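Local coordinates for protein BamaA.19900.a (Balamuthia mandrillaris, PDB 6VZZ) that probably phosphorylates glucose as an amoebal glucokinase of the actin-like ATPase clan, and binds beta-D-glucopyranose, at residues A[352-355]-A[356-360]; A[312-315]-A[316-320]. All blocks are in the same frame, centred on the assembly; numbering follows the deposited sequence.

Two neighbouring helices of one chain show how side chains about one helical turn apart serve different surroundings: i to i+4 in contact 1, chiefly i to i+3 in contact 2. Contact 2 (312-320) lies midway along helix 303-327 and is almost wholly buried, whereas contact 1 (352-360) is the partly exposed end of helix 350-357, where the chain turns away. Both set an arginine beside a phenylalanine: in contact 1 the pair lies toward the outside, and in contact 2 it is enclosed and belongs to a salt-bridge network. The helices are joined by Glu356 OE1, 2.8 Å from Arg318 NE in a salt bridge, and by apolar packing of Leu353 on Phe313. The centres of contacts 1 and 2 are about 9 Å apart.

Contact 1: A[352-355]-A[356-360]; sequences SLRA and EFFDH
At the C-terminal turn of helix 350-357, Arg354 and Phe358 lie side by side, one helical turn apart and pointing the same way. The arginine chain bends at its third torsion (64°), folding the guanidinium back so that Phe358 CE2 lies over the centre of one of its faces, 3.6 Å from Arg354 CZ. The two planes are 48° apart, so the ring meets the cation at a slant. Trp171 gives the same arginine a cation-pi partner. One face of the Phe358 ring is in turn met by CD2 of Phe357, over the ring centre.

The backbone beneath is still helical: Phe357 N donates to Leu353 O at 2.9 Å, and Phe358 N to Arg354 O at 3.0 Å with a nearly straight N-H...O angle of 173°. Phe358 is then the first residue to leave helical geometry. Asp359 N bonds to Glu356 O at 3.2 Å, while Asp359 CB packs against Ala355 O. Glu356 turns its carboxylate toward Arg318 and Lys321 of helix 303-327, and Asp359 packs on His253 of the second subunit. Asp359 centres an inverse gamma turn directly after the last helical turn, so the helix ends in a tight turn.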
ATOM      1  N   SER A 352      11.273  -1.988  23.271  1.00 52.72           N
ATOM      2  CA  SER A 352      10.853  -3.207  22.591  1.00 52.24           C
ATOM      3  C   SER A 352      10.103  -2.884  21.308  1.00 50.43           C
ATOM      4  O   SER A 352      10.270  -3.571  20.292  1.00 49.61           O
ATOM      5  CB  SER A 352       9.989  -4.045  23.527  1.00 54.87           C
ATOM      6  OG  SER A 352      10.547  -4.043  24.831  1.00 64.17           O
ATOM      7  N   LEU A 353       9.280  -1.838  21.329  1.00 47.40           N
ATOM      8  CA  LEU A 353       8.530  -1.480  20.131  1.00 47.25           C
ATOM      9  C   LEU A 353       9.439  -0.888  19.065  1.00 44.27           C
ATOM     10  O   LEU A 353       9.293  -1.203  17.879  1.00 42.05           O
ATOM     11  CB  LEU A 353       7.413  -0.503  20.480  1.00 47.47           C
ATOM     12  CG  LEU A 353       6.375  -1.090  21.432  1.00 53.23           C
ATOM     13  CD1 LEU A 353       5.248  -0.115  21.579  1.00 55.99           C
ATOM     14  CD2 LEU A 353       5.851  -2.432  20.920  1.00 53.33           C
ATOM     15  N   ARG A 354      10.378  -0.028  19.470  1.00 45.62           N
ATOM     16  CA  ARG A 354      11.316   0.554  18.516  1.00 42.58           C
ATOM     17  C   ARG A 354      12.243  -0.502  17.937  1.00 40.87           C
ATOM     18  O   ARG A 354      12.550  -0.475  16.742  1.00 43.53           O
ATOM     19  CB  ARG A 354      12.138   1.650  19.181  1.00 45.63           C
ATOM     20  CG  ARG A 354      11.360   2.879  19.563  1.00 44.37           C
ATOM     21  CD  ARG A 354      12.279   3.835  20.275  1.00 45.16           C
ATOM     22  NE  ARG A 354      13.349   4.315  19.406  1.00 47.74           N
ATOM     23  CZ  ARG A 354      13.228   5.363  18.590  1.00 46.46           C
ATOM     24  NH1 ARG A 354      12.080   6.029  18.527  1.00 42.30           N
ATOM     25  NH2 ARG A 354      14.251   5.750  17.845  1.00 45.96           N
ATOM     26  N   ALA A 355      12.715  -1.428  18.766  1.00 40.02           N
ATOM     27  CA  ALA A 355      13.532  -2.514  18.243  1.00 41.98           C
ATOM     28  C   ALA A 355      12.812  -3.238  17.111  1.00 42.06           C
ATOM     29  O   ALA A 355      13.432  -3.610  16.109  1.00 43.13           O
ATOM     30  CB  ALA A 355      13.893  -3.482  19.366  1.00 40.72           C
ATOM     31  N   GLU A 356      11.496  -3.416  17.241  1.00 41.13           N
ATOM     32  CA  GLU A 356      10.724  -4.055  16.183  1.00 38.43           C
ATOM     33  C   GLU A 356      10.565  -3.138  14.975  1.00 41.15           C
ATOM     34  O   GLU A 356      10.742  -3.577  13.831  1.00 40.33           O
ATOM     35  CB  GLU A 356       9.356  -4.474  16.716  1.00 39.13           C
ATOM     36  CG  GLU A 356       8.375  -4.907  15.633  1.00 38.25           C
ATOM     37  CD  GLU A 356       8.900  -6.053  14.787  1.00 41.00           C
ATOM     38  OE1 GLU A 356       8.643  -6.056  13.569  1.00 40.18           O
ATOM     39  OE2 GLU A 356       9.584  -6.948  15.331  1.00 44.24           O
ATOM     40  N   PHE A 357      10.245  -1.859  15.208  1.00 37.97           N
ATOM     41  CA  PHE A 357       9.899  -0.973  14.104  1.00 38.54           C
ATOM     42  C   PHE A 357      11.101  -0.685  13.206  1.00 39.90           C
ATOM     43  O   PHE A 357      10.953  -0.579  11.986  1.00 40.55           O
ATOM     44  CB  PHE A 357       9.302   0.327  14.638  1.00 38.84           C
ATOM     45  CG  PHE A 357       8.914   1.298  13.553  1.00 38.88           C
ATOM     46  CD1 PHE A 357       7.731   1.135  12.851  1.00 39.09           C
ATOM     47  CD2 PHE A 357       9.735   2.369  13.231  1.00 37.14           C
ATOM     48  CE1 PHE A 357       7.376   2.018  11.845  1.00 38.08           C
ATOM     49  CE2 PHE A 357       9.388   3.252  12.229  1.00 38.21           C
ATOM     50  CZ  PHE A 357       8.207   3.081  11.535  1.00 36.98           C
ATOM     51  N   PHE A 358      12.292  -0.551  13.774  1.00 37.78           N
ATOM     52  CA  PHE A 358      13.490  -0.320  12.974  1.00 39.04           C
ATOM     53  C   PHE A 358      14.222  -1.609  12.591  1.00 40.49           C
ATOM     54  O   PHE A 358      15.354  -1.539  12.106  1.00 44.14           O
ATOM     55  CB  PHE A 358      14.437   0.629  13.715  1.00 35.22           C
ATOM     56  CG  PHE A 358      13.828   1.963  13.991  1.00 37.45           C
ATOM     57  CD1 PHE A 358      13.671   2.889  12.967  1.00 38.73           C
ATOM     58  CD2 PHE A 358      13.367   2.286  15.257  1.00 39.45           C
ATOM     59  CE1 PHE A 358      13.086   4.112  13.200  1.00 37.71           C
ATOM     60  CE2 PHE A 358      12.779   3.519  15.504  1.00 40.26           C
ATOM     61  CZ  PHE A 358      12.635   4.431  14.471  1.00 40.90           C
ATOM     62  N   ASP A 359      13.604  -2.777  12.782  1.00 37.02           N
ATOM     63  CA  ASP A 359      14.199  -4.062  12.402  1.00 36.65           C
ATOM     64  C   ASP A 359      13.928  -4.303  10.915  1.00 40.05           C
ATOM     65  O   ASP A 359      12.982  -4.995  10.513  1.00 40.11           O
ATOM     66  CB  ASP A 359      13.631  -5.165  13.292  1.00 42.10           C
ATOM     67  CG  ASP A 359      14.156  -6.560  12.957  1.00 45.15           C
ATOM     68  OD1 ASP A 359      14.793  -6.760  11.907  1.00 46.43           O
ATOM     69  OD2 ASP A 359      13.925  -7.476  13.775  1.00 51.35           O
ATOM     70  N   HIS A 360      14.789  -3.729  10.074  1.00 40.85           N
ATOM     71  CA  HIS A 360      14.612  -3.812   8.628  1.00 40.25           C
ATOM     72  C   HIS A 360      15.932  -3.490   7.948  1.00 40.35           C
ATOM     73  O   HIS A 360      16.691  -2.651   8.445  1.00 43.39           O
ATOM     74  CB  HIS A 360      13.515  -2.850   8.142  1.00 37.64           C
ATOM     75  CG  HIS A 360      12.928  -3.232   6.817  1.00 38.15           C
ATOM     76  ND1 HIS A 360      13.532  -2.917   5.619  1.00 37.75           N
ATOM     77  CD2 HIS A 360      11.802  -3.919   6.502  1.00 34.88           C
ATOM     78  CE1 HIS A 360      12.809  -3.396   4.624  1.00 35.88           C
ATOM     79  NE2 HIS A 360      11.749  -4.001   5.131  1.00 34.11           N
TER

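Contact 2: A[312-315]-A[316-320]; sequences HFKF and LMRIA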
ATOM      1  N   HIS A 312       1.281  -8.599  20.674  1.00 45.85           N
ATOM      2  CA  HIS A 312       0.216  -7.845  20.024  1.00 43.63           C
ATOM      3  C   HIS A 312       0.772  -6.571  19.400  1.00 41.90           C
ATOM      4  O   HIS A 312       0.658  -6.350  18.189  1.00 39.66           O
ATOM      5  CB  HIS A 312      -0.869  -7.543  21.062  1.00 42.60           C
ATOM      6  CG  HIS A 312      -1.995  -6.700  20.562  1.00 41.83           C
ATOM      7  ND1 HIS A 312      -2.919  -7.153  19.647  1.00 41.62           N
ATOM      8  CD2 HIS A 312      -2.374  -5.442  20.888  1.00 44.03           C
ATOM      9  CE1 HIS A 312      -3.807  -6.202  19.415  1.00 45.52           C
ATOM     10  NE2 HIS A 312      -3.497  -5.152  20.154  1.00 45.34           N
ATOM     11  N   PHE A 313       1.443  -5.749  20.209  1.00 43.70           N
ATOM     12  CA  PHE A 313       1.964  -4.489  19.702  1.00 40.42           C
ATOM     13  C   PHE A 313       3.185  -4.692  18.826  1.00 41.49           C
ATOM     14  O   PHE A 313       3.449  -3.870  17.938  1.00 40.78           O
ATOM     15  CB  PHE A 313       2.279  -3.546  20.853  1.00 43.75           C
ATOM     16  CG  PHE A 313       1.162  -2.614  21.156  1.00 50.03           C
ATOM     17  CD1 PHE A 313       0.816  -1.626  20.250  1.00 52.74           C
ATOM     18  CD2 PHE A 313       0.430  -2.737  22.317  1.00 52.29           C
ATOM     19  CE1 PHE A 313      -0.227  -0.766  20.505  1.00 55.39           C
ATOM     20  CE2 PHE A 313      -0.618  -1.875  22.575  1.00 56.78           C
ATOM     21  CZ  PHE A 313      -0.947  -0.889  21.667  1.00 55.31           C
ATOM     22  N   LYS A 314       3.935  -5.772  19.047  1.00 41.93           N
ATOM     23  CA  LYS A 314       5.051  -6.070  18.159  1.00 40.68           C
ATOM     24  C   LYS A 314       4.569  -6.232  16.723  1.00 39.98           C
ATOM     25  O   LYS A 314       5.154  -5.671  15.790  1.00 40.92           O
ATOM     26  CB  LYS A 314       5.786  -7.321  18.634  1.00 43.39           C
ATOM     27  CG  LYS A 314       6.957  -7.691  17.746  1.00 43.54           C
ATOM     28  CD  LYS A 314       8.093  -8.321  18.535  1.00 48.21           C
ATOM     29  CE  LYS A 314       7.848  -9.792  18.800  1.00 49.98           C
ATOM     30  NZ  LYS A 314       9.094 -10.485  19.282  1.00 54.01           N
ATOM     31  N   PHE A 315       3.476  -6.970  16.526  1.00 37.61           N
ATOM     32  CA  PHE A 315       3.003  -7.174  15.164  1.00 37.03           C
ATOM     33  C   PHE A 315       2.338  -5.928  14.607  1.00 38.20           C
ATOM     34  O   PHE A 315       2.361  -5.715  13.391  1.00 37.29           O
ATOM     35  CB  PHE A 315       2.066  -8.375  15.093  1.00 36.63           C
ATOM     36  CG  PHE A 315       2.791  -9.677  14.967  1.00 39.27           C
ATOM     37  CD1 PHE A 315       3.303 -10.311  16.094  1.00 41.02           C
ATOM     38  CD2 PHE A 315       2.997 -10.252  13.723  1.00 36.30           C
ATOM     39  CE1 PHE A 315       3.996 -11.509  15.981  1.00 42.72           C
ATOM     40  CE2 PHE A 315       3.683 -11.441  13.600  1.00 37.34           C
ATOM     41  CZ  PHE A 315       4.185 -12.077  14.731  1.00 41.99           C
ATOM     42  N   LEU A 316       1.760  -5.086  15.465  1.00 39.19           N
ATOM     43  CA  LEU A 316       1.322  -3.776  14.988  1.00 38.04           C
ATOM     44  C   LEU A 316       2.509  -2.969  14.473  1.00 37.52           C
ATOM     45  O   LEU A 316       2.431  -2.345  13.410  1.00 33.82           O
ATOM     46  CB  LEU A 316       0.594  -3.014  16.097  1.00 38.50           C
ATOM     47  CG  LEU A 316       0.286  -1.556  15.733  1.00 36.22           C
ATOM     48  CD1 LEU A 316      -0.782  -1.483  14.660  1.00 33.88           C
ATOM     49  CD2 LEU A 316      -0.125  -0.765  16.952  1.00 38.77           C
ATOM     50  N   MET A 317       3.629  -2.992  15.201  1.00 36.28           N
ATOM     51  CA  MET A 317       4.815  -2.290  14.726  1.00 36.98           C
ATOM     52  C   MET A 317       5.367  -2.906  13.442  1.00 36.92           C
ATOM     53  O   MET A 317       5.948  -2.191  12.621  1.00 32.99           O
ATOM     54  CB  MET A 317       5.894  -2.273  15.810  1.00 39.28           C
ATOM     55  CG  MET A 317       5.574  -1.407  17.016  1.00 43.05           C
ATOM     56  SD  MET A 317       5.440   0.347  16.610  1.00 46.04           S
ATOM     57  CE  MET A 317       3.698   0.639  16.858  1.00 39.16           C
ATOM     58  N   ARG A 318       5.203  -4.219  13.243  1.00 37.72           N
ATOM     59  CA  ARG A 318       5.772  -4.838  12.046  1.00 36.06           C
ATOM     60  C   ARG A 318       4.994  -4.462  10.788  1.00 37.20           C
ATOM     61  O   ARG A 318       5.596  -4.193   9.741  1.00 37.43           O
ATOM     62  CB  ARG A 318       5.826  -6.354  12.194  1.00 36.54           C
ATOM     63  CG  ARG A 318       6.504  -7.033  11.023  1.00 36.47           C
ATOM     64  CD  ARG A 318       6.911  -8.453  11.381  1.00 38.34           C
ATOM     65  NE  ARG A 318       7.515  -8.487  12.705  1.00 41.13           N
ATOM     66  CZ  ARG A 318       7.698  -9.589  13.425  1.00 41.72           C
ATOM     67  NH1 ARG A 318       8.233  -9.500  14.634  1.00 40.32           N
ATOM     68  NH2 ARG A 318       7.329 -10.772  12.948  1.00 41.95           N
ATOM     69  N   ILE A 319       3.661  -4.455  10.853  1.00 32.75           N
ATOM     70  CA  ILE A 319       2.899  -4.047   9.678  1.00 34.11           C
ATOM     71  C   ILE A 319       3.092  -2.554   9.426  1.00 34.79           C
ATOM     72  O   ILE A 319       3.187  -2.108   8.277  1.00 34.18           O
ATOM     73  CB  ILE A 319       1.410  -4.436   9.830  1.00 33.35           C
ATOM     74  CG1 ILE A 319       0.585  -4.043   8.596  1.00 33.26           C
ATOM     75  CG2 ILE A 319       0.787  -3.783  11.046  1.00 33.34           C
ATOM     76  CD1 ILE A 319       1.149  -4.530   7.280  1.00 33.97           C
ATOM     77  N   ALA A 320       3.192  -1.760  10.493  1.00 32.95           N
ATOM     78  CA  ALA A 320       3.406  -0.332  10.309  1.00 33.34           C
ATOM     79  C   ALA A 320       4.765  -0.059   9.679  1.00 35.02           C
ATOM     80  O   ALA A 320       4.881   0.795   8.790  1.00 32.30           O
ATOM     81  CB  ALA A 320       3.261   0.397  11.645  1.00 31.86           C
TER
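Phe315, Leu316 and Arg318 carry this contact, a worked case of one helix turn serving two chemistries. Phe315 and Arg318, three residues apart, run side by side in a cation-pi pair: Arg318 CZ sits over the ring face, 4.6 Å from the Phe315 centroid and 18° off its normal. The guanidinium is tilted rather than laid flat, the planes being 41° apart, and its NH2 comes nearest the ring, 3.8 Å from Phe315 CE2. The Arg318 chain sets off extended, with CG opposite the backbone N (chi1 -176°), and bends only at its third torsion. Each guanidinium nitrogen has an outside acceptor: NE has Glu356, NH1 Glu237 and NH2 the carbonyl of Ser225, which together fix the rotation of the buried group. Lys314 runs alongside, its CG 3.8 Å from Arg318 NH1, and its NZ shares Glu237, so Glu237 and Glu356 together probably offset the two positive charges.

Leu316 works with Phe313 instead. Its CD2 methyl approaches the Phe313 ring obliquely, 3.5 Å from CD1, in a purely apolar touch. Helical hydrogen bonds set the spacing, among them Met317 N to Phe313 O at 2.9 Å and Ile319 N to Phe315 O at 3.1 Å.

Helix 303-327 thus lies between different neighbours: Leu316 packs on Leu189 and Val191 of strand 186-191 and on Leu334 of strand 331-335, while Met317 meets Leu353 and Glu356 of helix 350-357.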